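Local coordinates for protein gamma-glutamyl phosphate reductase (Saccharomyces cerevisiae, PDB 1VLU) that catalyses the NADPH-dependent reduction of L-gamma-glutamyl phosphate to glutamate semialdehyde and phosphate, the second step from glutamate toward proline, at residues A[112-115]-A[119-122]; A[145-150]-A[425-430]; A[254-259]-A[289-294]. One frame throughout, in Å; residues are numbered along the deposited sequence.

Interaction 1: residues A[112-115]-A[119-122]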
loop_
_atom_site.group_PDB
_atom_site.type_symbol
_atom_site.label_atom_id
_atom_site.label_comp_id
_atom_site.label_asym_id
_atom_site.label_seq_id
_atom_site.Cartn_x
_atom_site.Cartn_y
_atom_site.Cartn_z
ATOM N N ARG A 112 29.675 3.100 6.232
ATOM C CA ARG A 112 30.136 4.482 6.046
ATOM C C ARG A 112 30.406 5.221 7.354
ATOM O O ARG A 112 29.496 5.415 8.150
ATOM C CB ARG A 112 29.168 5.288 5.172
ATOM C CG ARG A 112 29.551 6.766 5.100
ATOM C CD ARG A 112 28.602 7.600 4.250
ATOM N NE ARG A 112 28.965 7.528 2.832
ATOM C CZ ARG A 112 29.964 8.207 2.256
ATOM N NH1 ARG A 112 30.739 9.040 2.956
ATOM N NH2 ARG A 112 30.192 8.043 0.960
ATOM N N GLU A 113 31.660 5.631 7.558
ATOM C CA GLU A 113 32.062 6.411 8.728
ATOM C C GLU A 113 31.535 7.834 8.589
ATOM O O GLU A 113 32.091 8.632 7.840
ATOM C CB GLU A 113 33.584 6.434 8.873
ATOM C CG GLU A 113 34.045 6.849 10.257
ATOM C CD GLU A 113 35.304 7.716 10.250
ATOM O OE1 GLU A 113 35.256 8.852 9.719
ATOM O OE2 GLU A 113 36.339 7.275 10.803
ATOM N N LEU A 114 30.461 8.134 9.312
ATOM C CA LEU A 114 29.749 9.412 9.213
ATOM C C LEU A 114 30.443 10.530 9.984
ATOM O O LEU A 114 30.305 11.713 9.643
ATOM C CB LEU A 114 28.322 9.259 9.742
ATOM C CG LEU A 114 27.324 8.389 8.992
ATOM C CD1 LEU A 114 26.057 8.223 9.829
ATOM C CD2 LEU A 114 27.002 8.969 7.615
ATOM N N ASP A 115 31.193 10.136 11.013
ATOM C CA ASP A 115 31.865 11.033 11.950
ATOM C C ASP A 115 32.659 10.097 12.880
ATOM O O ASP A 115 32.468 8.881 12.830
ATOM C CB ASP A 115 30.814 11.894 12.691
ATOM C CG ASP A 115 31.393 12.730 13.831
ATOM O OD1 ASP A 115 32.395 13.466 13.626
ATOM O OD2 ASP A 115 30.809 12.659 14.941
ATOM N N THR A 119 29.137 5.425 12.806
ATOM C CA THR A 119 29.237 4.637 11.587
ATOM C C THR A 119 27.868 4.134 11.145
ATOM O O THR A 119 27.077 3.676 11.966
ATOM C CB THR A 119 30.195 3.448 11.800
ATOM O OG1 THR A 119 31.428 3.931 12.353
ATOM C CG2 THR A 119 30.495 2.726 10.485
ATOM N N LEU A 120 27.607 4.234 9.842
ATOM C CA LEU A 120 26.382 3.760 9.220
ATOM C C LEU A 120 26.641 2.434 8.485
ATOM O O LEU A 120 27.660 2.277 7.805
ATOM C CB LEU A 120 25.845 4.819 8.253
ATOM C CG LEU A 120 24.735 4.479 7.248
ATOM C CD1 LEU A 120 23.386 4.323 7.911
ATOM C CD2 LEU A 120 24.644 5.546 6.167
ATOM N N TYR A 121 25.736 1.478 8.654
ATOM C CA TYR A 121 25.817 0.226 7.932
ATOM C C TYR A 121 24.550 -0.031 7.164
ATOM O O TYR A 121 23.453 0.283 7.617
ATOM C CB TYR A 121 26.060 -0.954 8.860
ATOM C CG TYR A 121 27.304 -0.857 9.679
ATOM C CD1 TYR A 121 28.513 -1.364 9.203
ATOM C CD2 TYR A 121 27.280 -0.278 10.954
ATOM C CE1 TYR A 121 29.687 -1.281 9.972
ATOM C CE2 TYR A 121 28.451 -0.187 11.732
ATOM C CZ TYR A 121 29.640 -0.696 11.232
ATOM O OH TYR A 121 30.781 -0.611 11.987
ATOM N N GLN A 122 24.709 -0.601 5.983
ATOM C CA GLN A 122 23.577 -1.148 5.269
ATOM C C GLN A 122 23.723 -2.666 5.336
ATOM O O GLN A 122 24.715 -3.228 4.894
ATOM C CB GLN A 122 23.521 -0.622 3.846
ATOM C CG GLN A 122 22.339 -1.110 3.050
ATOM C CD GLN A 122 22.441 -0.737 1.586
ATOM O OE1 GLN A 122 23.521 -0.540 1.057
ATOM N NE2 GLN A 122 21.305 -0.638 0.925
#

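Interaction 2: residues A[145-150]-A[425-430]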
loop_
_atom_site.group_PDB
_atom_site.type_symbol
_atom_site.label_atom_id
_atom_site.label_comp_id
_atom_site.label_asym_id
_atom_site.label_seq_id
_atom_site.Cartn_x
_atom_site.Cartn_y
_atom_site.Cartn_z
ATOM N N THR A 145 10.024 -23.002 0.180
ATOM C CA THR A 145 10.222 -23.335 1.583
ATOM C C THR A 145 11.704 -23.168 1.934
ATOM O O THR A 145 12.036 -22.539 2.924
ATOM C CB THR A 145 9.707 -24.786 1.899
ATOM O OG1 THR A 145 8.273 -24.802 1.893
ATOM C CG2 THR A 145 10.205 -25.296 3.246
ATOM N N ALA A 146 12.597 -23.728 1.121
ATOM C CA ALA A 146 14.035 -23.623 1.378
ATOM C C ALA A 146 14.525 -22.161 1.373
ATOM O O ALA A 146 15.111 -21.705 2.349
ATOM C CB ALA A 146 14.848 -24.520 0.391
ATOM N N LEU A 147 14.234 -21.421 0.304
ATOM C CA LEU A 147 14.659 -20.027 0.188
ATOM C C LEU A 147 14.120 -19.107 1.256
ATOM O O LEU A 147 14.816 -18.164 1.648
ATOM C CB LEU A 147 14.295 -19.449 -1.181
ATOM C CG LEU A 147 15.069 -19.967 -2.387
ATOM C CD1 LEU A 147 14.381 -19.498 -3.646
ATOM C CD2 LEU A 147 16.523 -19.523 -2.339
ATOM N N SER A 148 12.886 -19.356 1.705
ATOM C CA SER A 148 12.240 -18.563 2.750
ATOM C C SER A 148 12.853 -18.726 4.115
ATOM O O SER A 148 13.102 -17.753 4.815
ATOM C CB SER A 148 10.775 -18.965 2.894
ATOM O OG SER A 148 9.997 -18.329 1.911
ATOM N N ILE A 149 13.018 -19.970 4.538
ATOM C CA ILE A 149 13.560 -20.224 5.853
ATOM C C ILE A 149 15.008 -19.751 5.882
ATOM O O ILE A 149 15.404 -19.069 6.804
ATOM C CB ILE A 149 13.420 -21.710 6.235
ATOM C CG1 ILE A 149 11.955 -22.023 6.553
ATOM C CG2 ILE A 149 14.374 -22.082 7.402
ATOM C CD1 ILE A 149 11.542 -23.439 6.162
ATOM N N LYS A 150 15.765 -20.072 4.838
ATOM C CA LYS A 150 17.148 -19.630 4.704
ATOM C C LYS A 150 17.314 -18.107 4.787
ATOM O O LYS A 150 18.233 -17.601 5.445
ATOM C CB LYS A 150 17.731 -20.160 3.392
ATOM C CG LYS A 150 19.237 -19.981 3.218
ATOM C CD LYS A 150 20.029 -20.588 4.355
ATOM C CE LYS A 150 21.516 -20.581 4.021
ATOM N NZ LYS A 150 22.262 -21.091 5.192
ATOM N N VAL A 425 13.297 -18.813 -9.272
ATOM C CA VAL A 425 13.448 -17.813 -8.203
ATOM C C VAL A 425 14.695 -18.113 -7.354
ATOM O O VAL A 425 14.961 -19.274 -7.021
ATOM C CB VAL A 425 12.135 -17.683 -7.332
ATOM C CG1 VAL A 425 12.393 -17.003 -5.982
ATOM C CG2 VAL A 425 11.043 -16.925 -8.098
ATOM N N GLY A 426 15.473 -17.072 -7.052
ATOM C CA GLY A 426 16.646 -17.181 -6.179
ATOM C C GLY A 426 16.489 -16.306 -4.945
ATOM O O GLY A 426 15.414 -15.758 -4.713
ATOM N N LEU A 427 17.553 -16.165 -4.154
ATOM C CA LEU A 427 17.524 -15.306 -2.960
ATOM C C LEU A 427 17.432 -13.823 -3.306
ATOM O O LEU A 427 17.251 -12.990 -2.429
ATOM C CB LEU A 427 18.763 -15.529 -2.090
ATOM C CG LEU A 427 18.919 -16.786 -1.235
ATOM C CD1 LEU A 427 20.339 -16.845 -0.683
ATOM C CD2 LEU A 427 17.895 -16.853 -0.104
ATOM N N ASP A 428 17.542 -13.518 -4.596
ATOM C CA ASP A 428 17.674 -12.148 -5.102
ATOM C C ASP A 428 16.712 -11.163 -4.438
ATOM O O ASP A 428 17.134 -10.288 -3.661
ATOM C CB ASP A 428 17.494 -12.102 -6.639
ATOM C CG ASP A 428 18.279 -13.198 -7.369
ATOM O OD1 ASP A 428 17.807 -14.366 -7.408
ATOM O OD2 ASP A 428 19.355 -12.878 -7.927
ATOM N N GLY A 429 15.427 -11.320 -4.747
ATOM C CA GLY A 429 14.434 -10.327 -4.379
ATOM C C GLY A 429 13.745 -10.640 -3.070
ATOM O O GLY A 429 12.697 -10.078 -2.773
ATOM N N LEU A 430 14.359 -11.516 -2.281
ATOM C CA LEU A 430 13.802 -11.949 -1.006
ATOM C C LEU A 430 14.490 -11.309 0.211
ATOM O O LEU A 430 13.978 -11.400 1.328
ATOM C CB LEU A 430 13.807 -13.485 -0.900
ATOM C CG LEU A 430 13.241 -14.375 -2.022
ATOM C CD1 LEU A 430 13.048 -15.813 -1.533
ATOM C CD2 LEU A 430 11.941 -13.867 -2.585
#

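Interaction 3: residues A[254-259]-A[289-294]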
loop_
_atom_site.group_PDB
_atom_site.type_symbol
_atom_site.label_atom_id
_atom_site.label_comp_id
_atom_site.label_asym_id
_atom_site.label_seq_id
_atom_site.Cartn_x
_atom_site.Cartn_y
_atom_site.Cartn_z
ATOM N N LYS A 254 0.348 5.730 -37.620
ATOM C CA LYS A 254 0.662 6.003 -36.206
ATOM C C LYS A 254 0.309 4.837 -35.295
ATOM O O LYS A 254 1.094 4.470 -34.433
ATOM C CB LYS A 254 -0.047 7.249 -35.703
ATOM C CG LYS A 254 0.501 8.540 -36.223
ATOM C CD LYS A 254 -0.313 9.673 -35.636
ATOM C CE LYS A 254 -0.276 10.880 -36.531
ATOM N NZ LYS A 254 -1.508 11.676 -36.353
ATOM N N ALA A 255 -0.872 4.261 -35.483
ATOM C CA ALA A 255 -1.316 3.139 -34.661
ATOM C C ALA A 255 -0.345 1.958 -34.743
ATOM O O ALA A 255 -0.120 1.264 -33.752
ATOM C CB ALA A 255 -2.729 2.699 -35.074
ATOM N N LYS A 256 0.215 1.744 -35.935
ATOM C CA LYS A 256 1.158 0.664 -36.184
ATOM C C LYS A 256 2.501 0.903 -35.525
ATOM O O LYS A 256 3.037 0.002 -34.888
ATOM C CB LYS A 256 1.360 0.455 -37.688
ATOM C CG LYS A 256 0.337 -0.455 -38.334
ATOM C CD LYS A 256 0.548 -0.501 -39.827
ATOM C CE LYS A 256 -0.483 -1.404 -40.485
ATOM N NZ LYS A 256 -0.388 -1.417 -41.983
ATOM N N ARG A 257 3.045 2.106 -35.689
ATOM C CA ARG A 257 4.345 2.426 -35.121
ATOM C C ARG A 257 4.286 2.504 -33.594
ATOM O O ARG A 257 5.060 1.831 -32.913
ATOM C CB ARG A 257 4.943 3.685 -35.763
ATOM C CG ARG A 257 4.352 5.031 -35.328
ATOM C CD ARG A 257 4.796 6.143 -36.282
ATOM N NE ARG A 257 6.128 5.869 -36.826
ATOM C CZ ARG A 257 7.272 6.347 -36.337
ATOM N NH1 ARG A 257 7.276 7.163 -35.290
ATOM N NH2 ARG A 257 8.421 6.012 -36.911
ATOM N N ILE A 258 3.340 3.274 -33.060
ATOM C CA ILE A 258 3.150 3.380 -31.613
ATOM C C ILE A 258 3.008 2.001 -30.967
ATOM O O ILE A 258 3.700 1.705 -29.992
ATOM C CB ILE A 258 1.982 4.320 -31.251
ATOM C CG1 ILE A 258 2.395 5.766 -31.518
ATOM C CG2 ILE A 258 1.530 4.138 -29.779
ATOM C CD1 ILE A 258 1.236 6.724 -31.605
ATOM N N SER A 259 2.154 1.148 -31.525
ATOM C CA SER A 259 1.873 -0.143 -30.906
ATOM C C SER A 259 3.039 -1.146 -31.022
ATOM O O SER A 259 3.243 -1.979 -30.123
ATOM C CB SER A 259 0.563 -0.736 -31.441
ATOM O OG SER A 259 0.728 -1.294 -32.736
ATOM N N LEU A 289 -2.464 -5.713 -35.631
ATOM C CA LEU A 289 -2.122 -6.997 -34.999
ATOM C C LEU A 289 -1.214 -7.848 -35.890
ATOM O O LEU A 289 -0.246 -8.438 -35.411
ATOM C CB LEU A 289 -3.367 -7.799 -34.620
ATOM C CG LEU A 289 -4.398 -7.229 -33.650
ATOM C CD1 LEU A 289 -5.462 -8.278 -33.336
ATOM C CD2 LEU A 289 -3.735 -6.738 -32.364
ATOM N N GLU A 290 -1.513 -7.907 -37.181
ATOM C CA GLU A 290 -0.676 -8.686 -38.089
ATOM C C GLU A 290 0.694 -8.039 -38.231
ATOM O O GLU A 290 1.683 -8.732 -38.396
ATOM C CB GLU A 290 -1.358 -8.941 -39.447
ATOM C CG GLU A 290 -1.219 -7.821 -40.466
ATOM C CD GLU A 290 -2.140 -7.982 -41.671
ATOM O OE1 GLU A 290 -3.078 -8.821 -41.614
ATOM O OE2 GLU A 290 -1.920 -7.266 -42.685
ATOM N N ASN A 291 0.754 -6.716 -38.131
ATOM C CA ASN A 291 2.034 -6.007 -38.135
ATOM C C ASN A 291 2.860 -6.300 -36.870
ATOM O O ASN A 291 4.082 -6.340 -36.920
ATOM C CB ASN A 291 1.810 -4.502 -38.318
ATOM C CG ASN A 291 3.074 -3.683 -38.119
ATOM O OD1 ASN A 291 4.001 -3.727 -38.933
ATOM N ND2 ASN A 291 3.108 -2.915 -37.039
ATOM N N LEU A 292 2.191 -6.511 -35.740
ATOM C CA LEU A 292 2.882 -6.855 -34.501
ATOM C C LEU A 292 3.444 -8.267 -34.553
ATOM O O LEU A 292 4.550 -8.518 -34.073
ATOM C CB LEU A 292 1.943 -6.724 -33.303
ATOM C CG LEU A 292 1.803 -5.338 -32.676
ATOM C CD1 LEU A 292 0.461 -5.232 -31.981
ATOM C CD2 LEU A 292 2.943 -5.082 -31.702
ATOM N N THR A 293 2.671 -9.182 -35.133
ATOM C CA THR A 293 3.061 -10.582 -35.204
ATOM C C THR A 293 4.182 -10.811 -36.222
ATOM O O THR A 293 5.233 -11.348 -35.877
ATOM C CB THR A 293 1.855 -11.495 -35.508
ATOM O OG1 THR A 293 0.898 -11.385 -34.451
ATOM C CG2 THR A 293 2.294 -12.945 -35.607
ATOM N N LEU A 294 3.970 -10.400 -37.465
ATOM C CA LEU A 294 4.939 -10.710 -38.514
ATOM C C LEU A 294 5.938 -9.583 -38.807
ATOM O O LEU A 294 6.559 -9.557 -39.869
ATOM C CB LEU A 294 4.251 -11.256 -39.784
ATOM C CG LEU A 294 3.029 -10.592 -40.424
ATOM C CD1 LEU A 294 3.414 -9.354 -41.240
ATOM C CD2 LEU A 294 2.279 -11.593 -41.301
HETATM O O HOH W 1 1.069 -2.885 -35.220
#

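Interaction 1: residues A[112-115]-A[119-122]
Arg112 N gives its hydrogen to Leu120 O at 2.7 Å. Its partner runs the other way: Leu120 N reaches Arg112 O at 2.8 Å, and both bonds are nearly straight at the hydrogen. Arg112 O is met by a second, softer donor, the CA of Thr119 at 3.5 Å. The two bonds make Arg112 and Leu120 a hydrogen-bonded antiparallel pair, and Glu113 with Thr119 is the non-hydrogen-bonded pair beside it. Side chains alternate accordingly. Arg112 and Leu120 leave from one face of the sheet, where the arginine's long chain then runs off from its neighbour, while Glu113 and Thr119 occupy the other. With CG2 anti to its backbone N (chi1 -51° for OG1), Thr119 turns the methyl, not the hydroxyl, toward Arg112 O, 3.7 Å from CG2. Past this register Leu114 swings its CD1 across to Leu120 CB at 3.8 Å. Here the strand is irregular: Leu114 and Asp115 both lie opposite Leu118 in a classic beta bulge, next to the turn of the hairpin formed by strands 108-115 and 118-134. On its other edge the second strand bonds to strand 431-439, through Thr119 with Arg438 and Tyr121 with Gln436. Far from the centre of the chain and with none of its touching residues buried, this end of the hairpin is held mainly by backbone polarity, with one leucine pair adding a small apolar patch.

Interaction 2: residues A[145-150]-A[425-430]
Leu147 points from its helix into the bend of segment 425-430, and its two methyls part to meet different residues. CD1 goes to the first residue of that segment, where it lies 3.4 Å from Val425 O and 4.0 Å from Val425 CG1. CD2 turns to Leu427 and meets CD2 of that residue at 3.7 Å, methyl against methyl, with the two side chains crossing at a slant. Lower on the same side chain, Leu147 CB is touched by Leu430 CD1 at 3.9 Å. One leucine is thus approached by three apolar side chains, from Val425, Leu427 and Leu430. Leu147 has CG anti to its carbonyl carbon (chi1 -70°), which carries the forked end forward into the loop. Leu427 leaves its backbone at an angle to the helix, but its end bends back: CD2 also comes within 3.8 Å of Leu147 O, which is hydrogen-bonded to Ser151 OG. The contact joins helix 139-151 to the residues leading directly into strand 431-439, an antiparallel neighbour of strand 118-134 in the mixed sheet of this ALDH-like enzyme. Within the loop Leu430 N bonds back to Leu427 O at 3.2 Å, a short turn that brings both leucines round to the helix. Outside partners extend the apolar cluster: Val98 of helix 87-100 packs on Leu147, Leu101 and Pro104 on Leu427, and Val215 on Val425. Lys150 starts toward the loop but carries its amine away to Asn35 OD1, Ser39 OG and Leu101 O.

Interaction 3: residues A[254-259]-A[289-294]
Asn291 holds CG anti to its backbone N (chi1 171°), which extends the amide toward helix 252-261, while the chi1 of Ser259, 77°, tucks OG between its own N and carbonyl carbon. The two polar ends are joined through water 1, which accepts from Asn291 ND2 at 2.7 Å and donates to Ser259 OG at 3.0 Å. The serine hydroxyl spends its own hydrogen one turn back, on Ala255 O at 2.9 Å and in the plane of that carbonyl, which also accepts from Ser259 N. Water and helix backbone together therefore fix the rotation of the hydroxyl. Asn291 ND2 lies 3.9 Å from Lys256 CB, so the amide passes beside the aliphatic base of the lysine, whose amine is paired with Glu287. Helix 252-261 links parallel strands 242-246 and 274-278 in a beta-alpha-beta crossover, and helix 285-296 follows the second strand, whose Leu276 touches both Ser259 and Leu292. Leu292 sets its two methyls against polar atoms of Ser259: CD2 lies 3.5 Å from Ser259 O and CD1 4.0 Å from Ser259 OG. Elsewhere on helix 252-261, Arg257 NH1 hydrogen-bonds to Gly441 O of the second subunit, and Ile258 packs on that same glycine.

From the N terminus, interaction 1 closes first: three residues separate its segments, at the end of the hairpin of strands 108-115 and 118-134. The second strand leads on to helix 139-151, where interaction 2 opens. Its loop, 274 residues long, closes only at 425-430, just before strand 431-439 returns to pair with strand 118-134. Interaction 3 opens and closes within that span, bringing together helices 252-261 and 285-296 beside the parallel sheet. Interactions 1 and 2 lie on the same side of the chain's centre, the first within the mixed sheet, the second between a helix and a loop next to its strands in sequence; interaction 3 lies opposite interaction 2, their centres about 40 Å apart.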